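Local coordinates for phosphoribosylaminoimidazole carboxylase, ATPase subunit (PDB 3AX6), which probably catalyses the ATP-dependent conversion of 5-aminoimidazole ribonucleotide and bicarbonate to N5-carboxyaminoimidazole ribonucleotide in purine biosynthesis, at residues S221-E226 against G251-N256; K176-M181 against A214-K219; N111-P116 against T229-A234. All blocks are in the same frame, centred on the assembly; numbering follows the deposited sequence.

Contact 1: S221-E226 against G251-N256; sequences SKIARE and GEILVN. With ADP (adenosine-5'-diphosphate), chain E.
Ile253 pushes its CD1 methyl against helix 218-235, where it overlaps Ile223 and Ala224. Its chain is fully extended beyond CG1 (chi2 178°), which carries CD1 out to the helix. There CD1 lies 3.9 Å from Ile223 CG2 and 4.2 Å from Ala224 CB. The two isoleucine side chains meet at a slant, and the contact is purely apolar. Farther along the strand, Asn256 faces the nucleotide. Asn256 ND2 makes weak hydrogen bonds to O1A and O2A of ADP, each at 3.4 Å, so one amide straddles two oxygens of the alpha phosphate. Its CG is anti to the backbone N (chi1 168°), which directs the amide to the phosphate. Replacing Asn256 by alanine removes this amide and would probably leave the alpha phosphate with fewer donors, although Lys138 also bonds the nucleotide. Helix 218-235 packs here on the antiparallel sheet of the ATP-grasp domain. Strand 253-259 is an edge strand of that sheet within the chain, and Met245 of the adjoining strand 239-248 touches both Ile253 and Ala224.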
loop_
_atom_site.group_PDB
_atom_site.type_symbol
_atom_site.label_atom_id
_atom_site.label_comp_id
_atom_site.label_asym_id
_atom_site.label_seq_id
_atom_site.Cartn_x
_atom_site.Cartn_y
_atom_site.Cartn_z
ATOM N N SER A 221 -27.614 -7.446 3.603
ATOM C CA SER A 221 -26.186 -7.357 3.917
ATOM C C SER A 221 -25.849 -8.229 5.122
ATOM O O SER A 221 -24.839 -8.933 5.133
ATOM C CB SER A 221 -25.805 -5.913 4.250
ATOM O OG SER A 221 -26.512 -5.004 3.432
ATOM N N LYS A 222 -26.700 -8.162 6.141
ATOM C CA LYS A 222 -26.503 -8.933 7.359
ATOM C C LYS A 222 -26.509 -10.435 7.076
ATOM O O LYS A 222 -25.644 -11.168 7.556
ATOM C CB LYS A 222 -27.582 -8.571 8.381
ATOM C CG LYS A 222 -27.483 -9.315 9.707
ATOM C CD LYS A 222 -28.383 -8.673 10.759
ATOM C CE LYS A 222 -28.408 -9.471 12.056
ATOM N NZ LYS A 222 -29.022 -10.818 11.856
ATOM N N ILE A 223 -27.478 -10.888 6.289
ATOM C CA ILE A 223 -27.583 -12.303 5.942
ATOM C C ILE A 223 -26.444 -12.761 5.024
ATOM O O ILE A 223 -25.956 -13.881 5.153
ATOM C CB ILE A 223 -28.941 -12.605 5.257
ATOM C CG1 ILE A 223 -30.067 -12.505 6.290
ATOM C CG2 ILE A 223 -28.914 -13.994 4.595
ATOM C CD1 ILE A 223 -31.459 -12.747 5.711
ATOM N N ALA A 224 -26.029 -11.895 4.102
ATOM C CA ALA A 224 -24.942 -12.213 3.174
ATOM C C ALA A 224 -23.627 -12.449 3.922
ATOM O O ALA A 224 -22.852 -13.340 3.565
ATOM C CB ALA A 224 -24.765 -11.081 2.159
ATOM N N ARG A 225 -23.382 -11.640 4.952
ATOM C CA ARG A 225 -22.168 -11.758 5.750
ATOM C C ARG A 225 -22.266 -13.000 6.621
ATOM O O ARG A 225 -21.257 -13.621 6.939
ATOM C CB ARG A 225 -21.964 -10.506 6.616
ATOM C CG ARG A 225 -21.712 -9.233 5.804
ATOM C CD ARG A 225 -21.462 -7.996 6.674
ATOM N NE ARG A 225 -20.218 -8.090 7.438
ATOM C CZ ARG A 225 -19.380 -7.073 7.647
ATOM N NH1 ARG A 225 -19.644 -5.869 7.147
ATOM N NH2 ARG A 225 -18.268 -7.258 8.353
ATOM N N GLU A 226 -23.490 -13.361 6.996
ATOM C CA GLU A 226 -23.720 -14.547 7.810
ATOM C C GLU A 226 -23.508 -15.805 6.956
ATOM O O GLU A 226 -22.839 -16.746 7.387
ATOM C CB GLU A 226 -25.146 -14.533 8.387
ATOM C CG GLU A 226 -25.391 -13.434 9.423
ATOM C CD GLU A 226 -26.829 -13.395 9.952
ATOM O OE1 GLU A 226 -27.112 -12.544 10.823
ATOM O OE2 GLU A 226 -27.673 -14.206 9.502
ATOM N N GLY A 251 -36.016 -12.370 -2.862
ATOM C CA GLY A 251 -35.388 -12.143 -1.568
ATOM C C GLY A 251 -34.517 -13.202 -0.916
ATOM O O GLY A 251 -34.288 -13.138 0.287
ATOM N N GLU A 252 -34.017 -14.167 -1.682
ATOM C CA GLU A 252 -33.174 -15.209 -1.106
ATOM C C GLU A 252 -31.709 -14.942 -1.449
ATOM O O GLU A 252 -31.396 -14.405 -2.517
ATOM C CB GLU A 252 -33.540 -16.587 -1.670
ATOM C CG GLU A 252 -35.024 -16.871 -1.861
ATOM C CD GLU A 252 -35.282 -17.814 -3.041
ATOM O OE1 GLU A 252 -35.170 -17.372 -4.215
ATOM O OE2 GLU A 252 -35.584 -19.002 -2.792
ATOM N N ILE A 253 -30.813 -15.322 -0.548
ATOM C CA ILE A 253 -29.389 -15.161 -0.811
ATOM C C ILE A 253 -28.762 -16.553 -0.906
ATOM O O ILE A 253 -28.757 -17.310 0.056
ATOM C CB ILE A 253 -28.719 -14.315 0.273
ATOM C CG1 ILE A 253 -29.274 -12.886 0.186
ATOM C CG2 ILE A 253 -27.195 -14.316 0.083
ATOM C CD1 ILE A 253 -28.746 -11.953 1.220
ATOM N N LEU A 254 -28.272 -16.883 -2.100
ATOM C CA LEU A 254 -27.672 -18.184 -2.386
ATOM C C LEU A 254 -26.189 -18.042 -2.721
ATOM O O LEU A 254 -25.787 -17.076 -3.363
ATOM C CB LEU A 254 -28.395 -18.829 -3.580
ATOM C CG LEU A 254 -29.864 -19.275 -3.458
ATOM C CD1 LEU A 254 -30.682 -18.223 -2.756
ATOM C CD2 LEU A 254 -30.446 -19.545 -4.838
ATOM N N VAL A 255 -25.370 -18.989 -2.278
ATOM C CA VAL A 255 -23.954 -18.918 -2.609
ATOM C C VAL A 255 -23.686 -19.684 -3.911
ATOM O O VAL A 255 -24.035 -20.858 -4.063
ATOM C CB VAL A 255 -23.063 -19.448 -1.469
ATOM C CG1 VAL A 255 -23.663 -20.682 -0.875
ATOM C CG2 VAL A 255 -21.667 -19.742 -2.002
ATOM N N ASN A 256 -23.064 -18.988 -4.850
ATOM C CA ASN A 256 -22.756 -19.532 -6.163
ATOM C C ASN A 256 -21.326 -20.032 -6.326
ATOM O O ASN A 256 -21.096 -21.075 -6.939
ATOM C CB ASN A 256 -23.046 -18.462 -7.223
ATOM C CG ASN A 256 -22.490 -18.815 -8.586
ATOM O OD1 ASN A 256 -22.810 -19.857 -9.145
ATOM N ND2 ASN A 256 -21.658 -17.940 -9.130
HETATM P PB ADP E . -18.047 -18.678 -13.935
HETATM O O1B ADP E . -17.851 -17.739 -12.795
HETATM O O2B ADP E . -18.008 -17.839 -15.321
HETATM O O3B ADP E . -16.816 -19.825 -13.908
HETATM P PA ADP E . -20.661 -18.751 -12.976
HETATM O O1A ADP E . -21.210 -19.735 -12.012
HETATM O O2A ADP E . -20.138 -17.456 -12.150
HETATM O O3A ADP E . -19.473 -19.495 -13.844
HETATM O "O5'" ADP E . -21.843 -18.349 -14.021
HETATM C "C5'" ADP E . -21.571 -17.040 -14.549
HETATM C "C4'" ADP E . -22.859 -16.214 -14.631
HETATM O "O4'" ADP E . -23.986 -17.044 -15.064
HETATM C "C3'" ADP E . -23.243 -15.630 -13.261
HETATM O "O3'" ADP E . -22.590 -14.378 -13.001
HETATM C "C2'" ADP E . -24.764 -15.522 -13.356
HETATM O "O2'" ADP E . -25.161 -14.262 -13.902
HETATM C "C1'" ADP E . -25.156 -16.711 -14.254
HETATM N N9 ADP E . -25.623 -17.866 -13.459
HETATM C C8 ADP E . -24.852 -18.781 -12.783
HETATM N N7 ADP E . -25.602 -19.657 -12.186
HETATM C C5 ADP E . -26.899 -19.376 -12.432
HETATM C C6 ADP E . -28.144 -19.955 -12.060
HETATM N N6 ADP E . -28.181 -21.074 -11.261
HETATM N N1 ADP E . -29.288 -19.389 -12.505
HETATM C C2 ADP E . -29.276 -18.301 -13.281
HETATM N N3 ADP E . -28.129 -17.725 -13.652
HETATM C C4 ADP E . -26.934 -18.221 -13.255
#

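Contact 2: K176-M181 against A214-K219; sequences KELAVM and ARIEEK. With ADP (adenosine-5'-diphosphate), chain E.
The ADP pocket is bordered by the strand on which Lys176 and Leu178 meet Ala214, Arg215 and Ile216. Between them in that strand, Glu177 grips the ribose with both carboxylate oxygens: O3' of ADP donates to Glu177 OE1 at 2.8 Å, and O2' donates to Glu177 OE2 at 2.8 Å. Its neighbours in the strand point toward segment 214-219 instead. Leu178 spreads its two methyls over two partners. Leu178 CD1 meets Ile216 CD1 tip to tip at 4.0 Å, and Leu178 CD2 rests on Ala214 CB at 3.9 Å. Ile216 reaches this point with CG1 set between its backbone N and carbonyl carbon (chi1 57°). The loop turns sharply here: Arg215 is the centre of an inverse gamma turn, closed by a weak bond from Ile216 N to Ala214 O. Strand 174-184 lies within the antiparallel sheet of the ATP-grasp domain, and the loop leads into helix 218-235, with Glu217 at the N-cap position. Beside this apolar group, Lys176 bends at chi2 (-117°) and crosses Arg215 at about a right angle. Lys176 NZ comes within 3.7 Å of Arg215 NH1, but the two cations share an anion, since both form salt bridges to Glu197 OE2. Arg215 NH2 has a second acidic partner in Glu355 OE1.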
loop_
_atom_site.group_PDB
_atom_site.type_symbol
_atom_site.label_atom_id
_atom_site.label_comp_id
_atom_site.label_asym_id
_atom_site.label_seq_id
_atom_site.Cartn_x
_atom_site.Cartn_y
_atom_site.Cartn_z
ATOM N N LYS A 176 -29.409 -9.068 -7.828
ATOM C CA LYS A 176 -28.076 -8.484 -7.702
ATOM C C LYS A 176 -27.083 -9.607 -7.433
ATOM O O LYS A 176 -27.452 -10.647 -6.882
ATOM C CB LYS A 176 -28.030 -7.493 -6.536
ATOM C CG LYS A 176 -28.885 -6.268 -6.735
ATOM C CD LYS A 176 -28.029 -5.022 -6.784
ATOM C CE LYS A 176 -28.856 -3.804 -7.164
ATOM N NZ LYS A 176 -28.047 -2.557 -7.101
ATOM N N GLU A 177 -25.835 -9.412 -7.838
ATOM C CA GLU A 177 -24.806 -10.414 -7.591
ATOM C C GLU A 177 -23.867 -9.802 -6.568
ATOM O O GLU A 177 -23.341 -8.708 -6.768
ATOM C CB GLU A 177 -24.091 -10.794 -8.893
ATOM C CG GLU A 177 -24.987 -11.642 -9.803
ATOM C CD GLU A 177 -24.255 -12.256 -10.984
ATOM O OE1 GLU A 177 -23.189 -12.864 -10.761
ATOM O OE2 GLU A 177 -24.754 -12.145 -12.133
ATOM N N LEU A 178 -23.682 -10.511 -5.460
ATOM C CA LEU A 178 -22.879 -10.014 -4.356
ATOM C C LEU A 178 -21.627 -10.819 -4.036
ATOM O O LEU A 178 -21.530 -12.001 -4.360
ATOM C CB LEU A 178 -23.756 -9.935 -3.104
ATOM C CG LEU A 178 -25.151 -9.322 -3.304
ATOM C CD1 LEU A 178 -25.996 -9.570 -2.063
ATOM C CD2 LEU A 178 -25.053 -7.836 -3.596
ATOM N N ALA A 179 -20.674 -10.162 -3.381
ATOM C CA ALA A 179 -19.428 -10.803 -2.988
ATOM C C ALA A 179 -18.976 -10.305 -1.620
ATOM O O ALA A 179 -19.210 -9.153 -1.249
ATOM C CB ALA A 179 -18.342 -10.530 -4.024
ATOM N N VAL A 180 -18.341 -11.183 -0.861
ATOM C CA VAL A 180 -17.841 -10.803 0.452
ATOM C C VAL A 180 -16.583 -11.592 0.792
ATOM O O VAL A 180 -16.547 -12.816 0.655
ATOM C CB VAL A 180 -18.902 -11.036 1.549
ATOM C CG1 VAL A 180 -19.447 -12.424 1.431
ATOM C CG2 VAL A 180 -18.286 -10.824 2.936
HETATM N N MSE A 181 -15.545 -10.874 1.207
HETATM C CA MSE A 181 -14.293 -11.498 1.597
HETATM C C MSE A 181 -14.410 -11.859 3.072
HETATM O O MSE A 181 -14.916 -11.072 3.869
HETATM C CB MSE A 181 -13.114 -10.526 1.437
HETATM C CG MSE A 181 -12.949 -9.904 0.055
HETATM SE SE MSE A 181 -12.724 -11.196 -1.349
HETATM C CE MSE A 181 -11.103 -12.054 -0.747
ATOM N N ALA A 214 -22.339 -2.783 -1.097
ATOM C CA ALA A 214 -23.436 -3.084 -2.009
ATOM C C ALA A 214 -24.642 -2.217 -1.668
ATOM O O ALA A 214 -24.908 -1.939 -0.499
ATOM C CB ALA A 214 -23.803 -4.558 -1.918
ATOM N N ARG A 215 -25.363 -1.778 -2.694
ATOM C CA ARG A 215 -26.537 -0.952 -2.468
ATOM C C ARG A 215 -27.733 -1.872 -2.283
ATOM O O ARG A 215 -28.541 -2.063 -3.194
ATOM C CB ARG A 215 -26.760 -0.013 -3.647
ATOM C CG ARG A 215 -25.518 0.771 -3.996
ATOM C CD ARG A 215 -25.140 0.503 -5.419
ATOM N NE ARG A 215 -25.597 1.574 -6.280
ATOM C CZ ARG A 215 -25.910 1.418 -7.557
ATOM N NH1 ARG A 215 -25.823 0.221 -8.130
ATOM N NH2 ARG A 215 -26.298 2.469 -8.263
ATOM N N ILE A 216 -27.818 -2.459 -1.092
ATOM C CA ILE A 216 -28.905 -3.369 -0.756
ATOM C C ILE A 216 -29.402 -3.082 0.650
ATOM O O ILE A 216 -28.675 -2.523 1.476
ATOM C CB ILE A 216 -28.445 -4.835 -0.798
ATOM C CG1 ILE A 216 -27.259 -5.026 0.154
ATOM C CG2 ILE A 216 -28.114 -5.232 -2.238
ATOM C CD1 ILE A 216 -26.842 -6.472 0.332
ATOM N N GLU A 217 -30.642 -3.465 0.923
ATOM C CA GLU A 217 -31.197 -3.248 2.244
ATOM C C GLU A 217 -30.318 -3.939 3.289
ATOM O O GLU A 217 -29.868 -5.068 3.092
ATOM C CB GLU A 217 -32.624 -3.786 2.305
ATOM C CG GLU A 217 -33.596 -3.045 1.415
ATOM C CD GLU A 217 -35.035 -3.368 1.748
ATOM O OE1 GLU A 217 -35.362 -3.403 2.953
ATOM O OE2 GLU A 217 -35.839 -3.572 0.813
ATOM N N GLU A 218 -30.066 -3.249 4.393
ATOM C CA GLU A 218 -29.238 -3.795 5.456
ATOM C C GLU A 218 -29.614 -5.236 5.846
ATOM O O GLU A 218 -28.751 -6.019 6.249
ATOM C CB GLU A 218 -29.306 -2.876 6.679
ATOM C CG GLU A 218 -28.587 -3.405 7.913
ATOM C CD GLU A 218 -27.089 -3.599 7.700
ATOM O OE1 GLU A 218 -26.375 -2.591 7.494
ATOM O OE2 GLU A 218 -26.627 -4.762 7.738
ATOM N N LYS A 219 -30.889 -5.597 5.722
ATOM C CA LYS A 219 -31.290 -6.952 6.083
ATOM C C LYS A 219 -30.557 -7.958 5.204
ATOM O O LYS A 219 -30.136 -9.010 5.673
ATOM C CB LYS A 219 -32.812 -7.139 5.942
ATOM C CG LYS A 219 -33.350 -7.168 4.512
ATOM C CD LYS A 219 -34.870 -7.119 4.502
ATOM C CE LYS A 219 -35.409 -6.999 3.086
ATOM N NZ LYS A 219 -36.878 -6.742 3.052
HETATM P PB ADP E . -18.047 -18.678 -13.935
HETATM O O1B ADP E . -17.851 -17.739 -12.795
HETATM O O2B ADP E . -18.008 -17.839 -15.321
HETATM O O3B ADP E . -16.816 -19.825 -13.908
HETATM P PA ADP E . -20.661 -18.751 -12.976
HETATM O O1A ADP E . -21.210 -19.735 -12.012
HETATM O O2A ADP E . -20.138 -17.456 -12.150
HETATM O O3A ADP E . -19.473 -19.495 -13.844
HETATM O "O5'" ADP E . -21.843 -18.349 -14.021
HETATM C "C5'" ADP E . -21.571 -17.040 -14.549
HETATM C "C4'" ADP E . -22.859 -16.214 -14.631
HETATM O "O4'" ADP E . -23.986 -17.044 -15.064
HETATM C "C3'" ADP E . -23.243 -15.630 -13.261
HETATM O "O3'" ADP E . -22.590 -14.378 -13.001
HETATM C "C2'" ADP E . -24.764 -15.522 -13.356
HETATM O "O2'" ADP E . -25.161 -14.262 -13.902
HETATM C "C1'" ADP E . -25.156 -16.711 -14.254
HETATM N N9 ADP E . -25.623 -17.866 -13.459
HETATM C C8 ADP E . -24.852 -18.781 -12.783
HETATM N N7 ADP E . -25.602 -19.657 -12.186
HETATM C C5 ADP E . -26.899 -19.376 -12.432
HETATM C C6 ADP E . -28.144 -19.955 -12.060
HETATM N N6 ADP E . -28.181 -21.074 -11.261
HETATM N N1 ADP E . -29.288 -19.389 -12.505
HETATM C C2 ADP E . -29.276 -18.301 -13.281
HETATM N N3 ADP E . -28.129 -17.725 -13.652
HETATM C C4 ADP E . -26.934 -18.221 -13.255
#

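Contact 3: N111-P116 against T229-A234; sequences NGIPVP and TSVVEA
Ile113 and Val231 cross at about a right angle, and their CG2 methyls touch at 3.9 Å. The two branches of the isoleucine reach different residues of the helix. CG2 is anti to the backbone N and goes to Val231. CG1 is anti to the carbonyl carbon (chi1 -59°), and a further bend at chi2 (-61°) carries CD1 toward Ser230. The approach of Ile113 CD1 to Ser230 OG is too short in the model to be trusted, but the methyl also lies beside Ser230 CB at 3.7 Å. Further along the helix, Asn111 CB rests against Ala234 CB at 4.0 Å. The loop is set by the end of helix 101-110. Gly112, with positive phi, is the C-prime residue of a Schellman motif, and Ile113 N returns to Leu108 O. This turn leaves Ile113 directed at helix 218-235, where Val255 of strand 253-259 also touches it. Ser230 OG is hydrogen-bonded within its own helix to Ile227 O. A water joins the two segments by donating to Gly112 O at 3.3 Å and, weakly, to Ser230 OG at 3.4 Å. Apolar packing therefore does most of the joining between loop and helix, and the polar link is one water, joined by a long bond to Gly112 O and a weak one to Ser230 OG.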
loop_
_atom_site.group_PDB
_atom_site.type_symbol
_atom_site.label_atom_id
_atom_site.label_comp_id
_atom_site.label_asym_id
_atom_site.label_seq_id
_atom_site.Cartn_x
_atom_site.Cartn_y
_atom_site.Cartn_z
ATOM N N ASN A 111 -23.823 -28.902 4.612
ATOM C CA ASN A 111 -23.687 -28.027 5.775
ATOM C C ASN A 111 -24.805 -27.001 5.939
ATOM O O ASN A 111 -24.678 -26.069 6.730
ATOM C CB ASN A 111 -22.337 -27.314 5.758
ATOM C CG ASN A 111 -21.186 -28.254 6.044
ATOM O OD1 ASN A 111 -20.727 -28.985 5.161
ATOM N ND2 ASN A 111 -20.723 -28.257 7.290
ATOM N N GLY A 112 -25.896 -27.170 5.196
ATOM C CA GLY A 112 -27.020 -26.255 5.314
ATOM C C GLY A 112 -26.829 -24.871 4.722
ATOM O O GLY A 112 -27.611 -23.962 4.995
ATOM N N ILE A 113 -25.785 -24.705 3.919
ATOM C CA ILE A 113 -25.494 -23.428 3.271
ATOM C C ILE A 113 -26.450 -23.259 2.090
ATOM O O ILE A 113 -26.463 -24.085 1.186
ATOM C CB ILE A 113 -24.049 -23.410 2.736
ATOM C CG1 ILE A 113 -23.064 -23.647 3.883
ATOM C CG2 ILE A 113 -23.771 -22.106 2.030
ATOM C CD1 ILE A 113 -23.123 -22.609 4.977
ATOM N N PRO A 114 -27.247 -22.175 2.073
ATOM C CA PRO A 114 -28.214 -21.906 0.995
ATOM C C PRO A 114 -27.598 -21.960 -0.404
ATOM O O PRO A 114 -26.641 -21.245 -0.696
ATOM C CB PRO A 114 -28.739 -20.513 1.341
ATOM C CG PRO A 114 -28.612 -20.464 2.835
ATOM C CD PRO A 114 -27.244 -21.073 3.049
ATOM N N VAL A 115 -28.173 -22.793 -1.266
ATOM C CA VAL A 115 -27.667 -22.969 -2.622
ATOM C C VAL A 115 -28.789 -23.404 -3.566
ATOM O O VAL A 115 -29.762 -24.016 -3.135
ATOM C CB VAL A 115 -26.558 -24.049 -2.621
ATOM C CG1 VAL A 115 -27.123 -25.372 -2.106
ATOM C CG2 VAL A 115 -25.992 -24.235 -4.002
ATOM N N PRO A 116 -28.673 -23.084 -4.867
ATOM C CA PRO A 116 -29.700 -23.472 -5.840
ATOM C C PRO A 116 -29.838 -24.996 -5.930
ATOM O O PRO A 116 -28.863 -25.719 -5.720
ATOM C CB PRO A 116 -29.175 -22.884 -7.148
ATOM C CG PRO A 116 -28.425 -21.675 -6.698
ATOM C CD PRO A 116 -27.686 -22.178 -5.486
ATOM N N THR A 229 -19.747 -16.173 6.169
ATOM C CA THR A 229 -19.012 -16.598 7.347
ATOM C C THR A 229 -19.221 -18.090 7.611
ATOM O O THR A 229 -18.276 -18.816 7.928
ATOM C CB THR A 229 -19.452 -15.797 8.580
ATOM O OG1 THR A 229 -19.172 -14.404 8.364
ATOM C CG2 THR A 229 -18.715 -16.289 9.822
ATOM N N SER A 230 -20.458 -18.551 7.466
ATOM C CA SER A 230 -20.766 -19.956 7.696
ATOM C C SER A 230 -20.045 -20.863 6.695
ATOM O O SER A 230 -19.775 -22.031 6.984
ATOM C CB SER A 230 -22.269 -20.182 7.602
ATOM O OG SER A 230 -22.702 -20.042 6.262
ATOM N N VAL A 231 -19.742 -20.329 5.514
ATOM C CA VAL A 231 -19.038 -21.108 4.493
ATOM C C VAL A 231 -17.606 -21.410 4.939
ATOM O O VAL A 231 -17.172 -22.561 4.955
ATOM C CB VAL A 231 -18.962 -20.367 3.142
ATOM C CG1 VAL A 231 -18.002 -21.101 2.213
ATOM C CG2 VAL A 231 -20.340 -20.277 2.507
ATOM N N VAL A 232 -16.878 -20.364 5.306
ATOM C CA VAL A 232 -15.506 -20.532 5.737
ATOM C C VAL A 232 -15.454 -21.306 7.058
ATOM O O VAL A 232 -14.481 -22.013 7.328
ATOM C CB VAL A 232 -14.803 -19.157 5.864
ATOM C CG1 VAL A 232 -15.608 -18.242 6.760
ATOM C CG2 VAL A 232 -13.396 -19.336 6.412
ATOM N N GLU A 233 -16.506 -21.192 7.866
ATOM C CA GLU A 233 -16.550 -21.911 9.136
ATOM C C GLU A 233 -16.721 -23.407 8.881
ATOM O O GLU A 233 -16.075 -24.233 9.527
ATOM C CB GLU A 233 -17.709 -21.418 10.009
ATOM C CG GLU A 233 -17.481 -20.088 10.717
ATOM C CD GLU A 233 -16.574 -20.195 11.933
ATOM O OE1 GLU A 233 -16.565 -19.247 12.747
ATOM O OE2 GLU A 233 -15.868 -21.215 12.077
ATOM N N ALA A 234 -17.589 -23.753 7.936
ATOM C CA ALA A 234 -17.824 -25.155 7.607
ATOM C C ALA A 234 -16.546 -25.750 7.036
ATOM O O ALA A 234 -16.183 -26.883 7.338
ATOM C CB ALA A 234 -18.956 -25.278 6.594
HETATM O O HOH W 1 -25.719 -21.589 6.195
#

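How the contacts relate
All three contacts lie in the ATP-grasp domain and share helix 218-235. Contact 2 lies at the loop leading into it, contact 1 at its first turns, and contact 3 at its later part. Centres are about 8 Å apart for contacts 1 and 2, 10 Å for contacts 1 and 3, and 17 Å for contacts 2 and 3. Contact 2 closes before contact 1 opens, and both its segments lie between those of contact 3; those of contacts 1 and 3 alternate. Contacts 1 and 2 reach the same antiparallel sheet and ADP, contact 1 at the alpha phosphate and contact 2 at the ribose. Val255 N probably hydrogen-bonds Pro114 O, joining contacts 1 and 3. Helix and preceding loop thus lie against the strands carrying Glu177 and Asn256.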